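Local coordinates for electron transfer flavoprotein, beta subunit (Thermotoga maritima, PDB 7KOE) that binds flavin-adenine dinucleotide and probably carries electrons as the beta subunit of an electron transfer flavoprotein, at residues I123-L128 against K188-L193; V160-I165 against M172-R177. All coordinates share one frame; numbering follows the deposited sequence.

Interaction 1: residues I123-L128 against K188-L193; sequences IGKIDL and KLPAVL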
loop_
_atom_site.group_PDB
_atom_site.type_symbol
_atom_site.label_atom_id
_atom_site.label_comp_id
_atom_site.label_asym_id
_atom_site.label_seq_id
_atom_site.Cartn_x
_atom_site.Cartn_y
_atom_site.Cartn_z
ATOM N N ILE A 123 -44.875 15.393 34.532
ATOM C CA ILE A 123 -45.709 14.447 35.250
ATOM C C ILE A 123 -45.788 14.736 36.745
ATOM O O ILE A 123 -46.792 14.386 37.376
ATOM C CB ILE A 123 -45.232 13.001 35.002
ATOM C CG1 ILE A 123 -43.720 12.895 35.185
ATOM C CG2 ILE A 123 -45.627 12.546 33.615
ATOM C CD1 ILE A 123 -43.202 11.484 35.086
ATOM N N GLY A 124 -44.775 15.358 37.330
ATOM C CA GLY A 124 -44.733 15.623 38.749
ATOM C C GLY A 124 -43.410 15.191 39.323
ATOM O O GLY A 124 -42.484 14.817 38.599
ATOM N N LYS A 125 -43.309 15.236 40.650
ATOM C CA LYS A 125 -42.062 14.870 41.307
ATOM C C LYS A 125 -41.861 13.364 41.232
ATOM O O LYS A 125 -42.794 12.589 41.463
ATOM C CB LYS A 125 -42.057 15.339 42.760
ATOM C CG LYS A 125 -40.722 15.122 43.456
ATOM C CD LYS A 125 -40.695 15.718 44.847
ATOM C CE LYS A 125 -39.387 15.391 45.548
ATOM N NZ LYS A 125 -38.222 16.036 44.881
ATOM N N ILE A 126 -40.646 12.954 40.889
ATOM C CA ILE A 126 -40.353 11.556 40.596
ATOM C C ILE A 126 -40.276 10.774 41.899
ATOM O O ILE A 126 -39.450 11.071 42.765
ATOM C CB ILE A 126 -39.051 11.428 39.797
ATOM C CG1 ILE A 126 -39.171 12.145 38.452
ATOM C CG2 ILE A 126 -38.714 9.989 39.579
ATOM C CD1 ILE A 126 -40.442 11.858 37.680
ATOM N N ASP A 127 -41.132 9.763 42.032
ATOM C CA ASP A 127 -41.193 8.961 43.245
ATOM C C ASP A 127 -40.117 7.893 43.315
ATOM O O ASP A 127 -39.837 7.397 44.410
ATOM C CB ASP A 127 -42.559 8.283 43.360
ATOM C CG ASP A 127 -43.673 9.264 43.632
ATOM O OD1 ASP A 127 -44.755 8.827 44.077
ATOM O OD2 ASP A 127 -43.470 10.472 43.402
ATOM N N LEU A 128 -39.512 7.524 42.189
ATOM C CA LEU A 128 -38.550 6.430 42.168
ATOM C C LEU A 128 -37.701 6.544 40.916
ATOM O O LEU A 128 -38.235 6.731 39.825
ATOM C CB LEU A 128 -39.260 5.075 42.201
ATOM C CG LEU A 128 -38.427 3.844 42.540
ATOM C CD1 LEU A 128 -37.484 4.123 43.685
ATOM C CD2 LEU A 128 -39.341 2.699 42.890
ATOM N N LYS A 188 -37.139 5.548 51.978
ATOM C CA LYS A 188 -38.177 6.566 52.008
ATOM C C LYS A 188 -38.292 7.174 50.619
ATOM O O LYS A 188 -37.329 7.764 50.120
ATOM C CB LYS A 188 -37.862 7.641 53.046
ATOM C CG LYS A 188 -38.899 8.747 53.129
ATOM C CD LYS A 188 -40.217 8.232 53.676
ATOM C CE LYS A 188 -41.272 9.320 53.678
ATOM N NZ LYS A 188 -40.915 10.438 54.594
ATOM N N LEU A 189 -39.456 7.015 49.997
ATOM C CA LEU A 189 -39.676 7.609 48.688
ATOM C C LEU A 189 -39.792 9.126 48.822
ATOM O O LEU A 189 -40.411 9.618 49.769
ATOM C CB LEU A 189 -40.934 7.039 48.036
ATOM C CG LEU A 189 -40.936 5.546 47.699
ATOM C CD1 LEU A 189 -42.069 5.232 46.740
ATOM C CD2 LEU A 189 -39.605 5.092 47.121
ATOM N N PRO A 190 -39.213 9.901 47.891
ATOM C CA PRO A 190 -38.535 9.555 46.636
ATOM C C PRO A 190 -37.139 8.973 46.802
ATOM O O PRO A 190 -36.310 9.547 47.499
ATOM C CB PRO A 190 -38.451 10.898 45.908
ATOM C CG PRO A 190 -39.332 11.831 46.665
ATOM C CD PRO A 190 -39.286 11.357 48.061
ATOM N N ALA A 191 -36.899 7.834 46.159
ATOM C CA ALA A 191 -35.650 7.105 46.287
ATOM C C ALA A 191 -35.047 6.873 44.913
ATOM O O ALA A 191 -35.717 6.988 43.889
ATOM C CB ALA A 191 -35.857 5.765 46.992
ATOM N N VAL A 192 -33.762 6.545 44.903
ATOM C CA VAL A 192 -33.046 6.202 43.684
ATOM C C VAL A 192 -32.538 4.781 43.867
ATOM O O VAL A 192 -31.564 4.545 44.591
ATOM C CB VAL A 192 -31.903 7.174 43.382
ATOM C CG1 VAL A 192 -31.095 6.698 42.188
ATOM C CG2 VAL A 192 -32.457 8.550 43.115
ATOM N N LEU A 193 -33.203 3.825 43.234
ATOM C CA LEU A 193 -32.760 2.449 43.323
ATOM C C LEU A 193 -31.623 2.194 42.343
ATOM O O LEU A 193 -31.306 3.016 41.484
ATOM C CB LEU A 193 -33.915 1.492 43.060
ATOM C CG LEU A 193 -34.944 1.382 44.178
ATOM C CD1 LEU A 193 -35.982 0.335 43.861
ATOM C CD2 LEU A 193 -34.242 1.030 45.440
#

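Interaction 2: residues V160-I165 against M172-R177; sequences VRIEEI and MVIVRR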
loop_
_atom_site.group_PDB
_atom_site.type_symbol
_atom_site.label_atom_id
_atom_site.label_comp_id
_atom_site.label_asym_id
_atom_site.label_seq_id
_atom_site.Cartn_x
_atom_site.Cartn_y
_atom_site.Cartn_z
ATOM N N VAL A 160 -31.489 -6.559 45.466
ATOM C CA VAL A 160 -31.717 -7.939 45.079
ATOM C C VAL A 160 -33.185 -8.340 45.212
ATOM O O VAL A 160 -33.671 -9.144 44.409
ATOM C CB VAL A 160 -30.809 -8.882 45.897
ATOM C CG1 VAL A 160 -30.813 -10.295 45.339
ATOM C CG2 VAL A 160 -29.408 -8.362 45.887
ATOM N N ARG A 161 -33.913 -7.785 46.174
ATOM C CA ARG A 161 -35.328 -8.087 46.311
ATOM C C ARG A 161 -36.097 -6.806 46.578
ATOM O O ARG A 161 -35.540 -5.798 47.013
ATOM C CB ARG A 161 -35.585 -9.096 47.433
ATOM C CG ARG A 161 -35.664 -10.530 46.968
ATOM C CD ARG A 161 -36.131 -11.436 48.090
ATOM N NE ARG A 161 -35.182 -11.457 49.197
ATOM C CZ ARG A 161 -34.136 -12.272 49.267
ATOM N NH1 ARG A 161 -33.901 -13.137 48.291
ATOM N NH2 ARG A 161 -33.323 -12.222 50.313
ATOM N N ILE A 162 -37.393 -6.858 46.297
ATOM C CA ILE A 162 -38.328 -5.781 46.592
ATOM C C ILE A 162 -39.459 -6.414 47.388
ATOM O O ILE A 162 -40.132 -7.328 46.893
ATOM C CB ILE A 162 -38.860 -5.107 45.321
ATOM C CG1 ILE A 162 -37.735 -4.431 44.533
ATOM C CG2 ILE A 162 -39.932 -4.112 45.677
ATOM C CD1 ILE A 162 -37.232 -3.145 45.133
ATOM N N GLU A 163 -39.599 -5.997 48.648
ATOM C CA GLU A 163 -40.631 -6.579 49.546
ATOM C C GLU A 163 -41.904 -5.733 49.490
ATOM O O GLU A 163 -42.711 -5.939 48.565
ATOM C CB GLU A 163 -40.096 -6.664 50.975
ATOM C CG GLU A 163 -38.604 -6.924 51.043
ATOM C CD GLU A 163 -38.187 -8.282 50.507
ATOM O OE1 GLU A 163 -38.594 -8.617 49.379
ATOM O OE2 GLU A 163 -37.460 -8.999 51.220
ATOM N N GLU A 164 -42.066 -4.825 50.455
ATOM C CA GLU A 164 -43.273 -3.961 50.517
ATOM C C GLU A 164 -42.989 -2.631 49.814
ATOM O O GLU A 164 -42.174 -1.850 50.335
ATOM C CB GLU A 164 -43.681 -3.728 51.972
ATOM C CG GLU A 164 -43.032 -4.697 52.945
ATOM C CD GLU A 164 -43.405 -4.479 54.401
ATOM O OE1 GLU A 164 -44.372 -5.118 54.863
ATOM O OE2 GLU A 164 -42.730 -3.670 55.068
ATOM N N ILE A 165 -43.634 -2.399 48.668
ATOM C CA ILE A 165 -43.472 -1.118 47.921
ATOM C C ILE A 165 -44.685 -0.243 48.254
ATOM O O ILE A 165 -45.369 0.206 47.315
ATOM C CB ILE A 165 -43.329 -1.375 46.407
ATOM C CG1 ILE A 165 -43.296 -0.074 45.601
ATOM C CG2 ILE A 165 -44.415 -2.320 45.915
ATOM C CD1 ILE A 165 -42.998 1.155 46.424
ATOM N N MET A 172 -40.584 2.152 50.689
ATOM C CA MET A 172 -40.532 0.721 50.292
ATOM C C MET A 172 -39.297 0.034 50.885
ATOM O O MET A 172 -38.289 0.717 51.126
ATOM C CB MET A 172 -40.523 0.578 48.769
ATOM C CG MET A 172 -39.396 -0.283 48.246
ATOM S SD MET A 172 -38.885 0.223 46.588
ATOM C CE MET A 172 -37.862 1.639 46.984
ATOM N N VAL A 173 -39.410 -1.281 51.083
ATOM C CA VAL A 173 -38.385 -2.152 51.644
ATOM C C VAL A 173 -37.689 -2.890 50.510
ATOM O O VAL A 173 -38.318 -3.647 49.763
ATOM C CB VAL A 173 -38.964 -3.130 52.677
ATOM C CG1 VAL A 173 -37.956 -4.212 53.010
ATOM C CG2 VAL A 173 -39.306 -2.379 53.936
ATOM N N ILE A 174 -36.388 -2.657 50.388
ATOM C CA ILE A 174 -35.539 -3.357 49.445
ATOM C C ILE A 174 -34.657 -4.313 50.234
ATOM O O ILE A 174 -34.685 -4.343 51.460
ATOM C CB ILE A 174 -34.692 -2.384 48.613
ATOM C CG1 ILE A 174 -33.621 -1.751 49.498
ATOM C CG2 ILE A 174 -35.569 -1.309 48.035
ATOM C CD1 ILE A 174 -32.437 -1.226 48.749
ATOM N N VAL A 175 -33.884 -5.124 49.517
ATOM C CA VAL A 175 -32.858 -5.975 50.119
ATOM C C VAL A 175 -31.561 -5.661 49.377
ATOM O O VAL A 175 -31.277 -6.221 48.316
ATOM C CB VAL A 175 -33.200 -7.467 50.049
ATOM C CG1 VAL A 175 -32.114 -8.293 50.682
ATOM C CG2 VAL A 175 -34.498 -7.748 50.765
ATOM N N ARG A 176 -30.777 -4.737 49.923
ATOM C CA ARG A 176 -29.507 -4.353 49.327
ATOM C C ARG A 176 -28.455 -5.414 49.615
ATOM O O ARG A 176 -28.352 -5.910 50.736
ATOM C CB ARG A 176 -29.061 -2.996 49.879
ATOM C CG ARG A 176 -27.552 -2.803 50.004
ATOM C CD ARG A 176 -27.187 -1.670 50.924
ATOM N NE ARG A 176 -27.481 -0.368 50.345
ATOM C CZ ARG A 176 -27.409 0.772 51.020
ATOM N NH1 ARG A 176 -27.054 0.761 52.297
ATOM N NH2 ARG A 176 -27.693 1.920 50.424
ATOM N N ARG A 177 -27.678 -5.770 48.599
ATOM C CA ARG A 177 -26.541 -6.658 48.786
ATOM C C ARG A 177 -25.308 -5.853 49.168
ATOM O O ARG A 177 -24.963 -4.880 48.494
ATOM C CB ARG A 177 -26.259 -7.455 47.516
ATOM C CG ARG A 177 -24.931 -8.173 47.519
ATOM C CD ARG A 177 -24.642 -8.764 46.170
ATOM N NE ARG A 177 -25.395 -9.989 45.941
ATOM C CZ ARG A 177 -24.928 -11.205 46.195
ATOM N NH1 ARG A 177 -23.711 -11.355 46.695
ATOM N NH2 ARG A 177 -25.681 -12.268 45.956
#

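Interaction 1: residues I123-L128 against K188-L193
The carbonyl oxygen of Asp-127 is the backbone link to the other segment: Ala-191 N donates to Asp-127 O in a weak hydrogen bond of 3.4 Å, with an angle of 156° at the hydrogen. The CA-H of Pro-190 turns to the same oxygen, and one residue on, Leu-128 CA lies 3.4 Å from Ala-191 O in a second CA-H...O contact. Pro-190 follows a cis peptide bond and has no N-H to donate, so that only its CA-H faces Asp-127 O, while the ring CB is merely packed against Ile-126 O.

Leu-128 and Ala-191 form a parallel bridge where strand 128-132 enters the central sheet beside strand 191-195. Both strands belong to the core sheet of an electron transfer flavoprotein domain of the HUP clan, and the bridge lies at their N-terminal ends, just after the loop that follows helix 105-119.

The apolar packing centres on CD1 of Leu-128. With CG anti to the backbone N (chi1 -165°), this methyl reaches over the neighbouring strand to Ala-191 CB at 4.0 Å and Leu-193 CG at 3.8 Å, while CD2 of Leu-189 approaches it at 4.2 Å. Branched leucines fill this buried face, and Ala-191, with only a methyl, meets CD1 between Leu-189 and Leu-193, where its small size probably eases the approach.

At the exposed margin, the aliphatic part of Lys-125 crosses the proline ring at about a right angle, CE 3.7 Å from Pro-190 CG. The polar ends are held elsewhere: Lys-125 NZ bonds to Tyr-153 OH, and Asp-127 OD1 forms a salt bridge with Lys-170.

Interaction 2: residues V160-I165 against M172-R177
Strands 154-162 and 171-177 form an antiparallel beta hairpin, their short segments 160-162 and 172-177 running at 174° to one another with axes 4.7 Å apart. Val-160 N donates to Val-175 O, and Glu-163 N to Val-173 O at 2.9 Å. Val-173 N returns a bond to Glu-164 O.

Ile-162 and Ile-174 are a non-hydrogen-bonded pair whose side chains share one face; Ile-162 CD1 lies 3.8 Å from Ile-174 CG2 and 4.0 Å from Met-172 SD, a flexible thioether suited to an irregular apolar surface. On the other face Arg-161 lies alongside Val-175. Glu-163, bent at chi2 (-66°), lays its CG 3.4 Å from Val-173 CG1 and brings its carboxylate over Val-175 CG2, with OE2 in the plane of the Arg-161 guanidinium at its edge, a long salt bridge. An alanine in place of Glu-163 would probably lose the packing of CG and the carboxylate on these methyls and leave Arg-161 without this acidic neighbour. Arg-177 NH1 hydrogen-bonds to Asn-208 OD1 of the neighbouring electron transfer flavoprotein chain, while Val-160 CG2 rests 3.7 Å from Arg-177 CB.

How the interactions relate
Interactions 1 and 2 have centres 15 Å apart, and strand 191-195 joins them, pairing with strand 128-132 and also, in parallel, with strand 154-162. Leu-193 of interaction 1 makes most of the junction: its CD2 is 3.7 Å from Ile-174 CG2, and its CD1 is 3.9 Å from Ile-162 CD1. Met-172 CE adds a second bridge, 3.9 Å from Leu-189 CD2. Along the chain, the hairpin of interaction 2 falls between the two segments of interaction 1. Toward the cofactor, the Leu-193 side chain is about 8 Å from Gly-132, an FAD-binding residue, and about 10 Å from the bound FAD; the Val-160 side chain is about 12 Å from Gly-132.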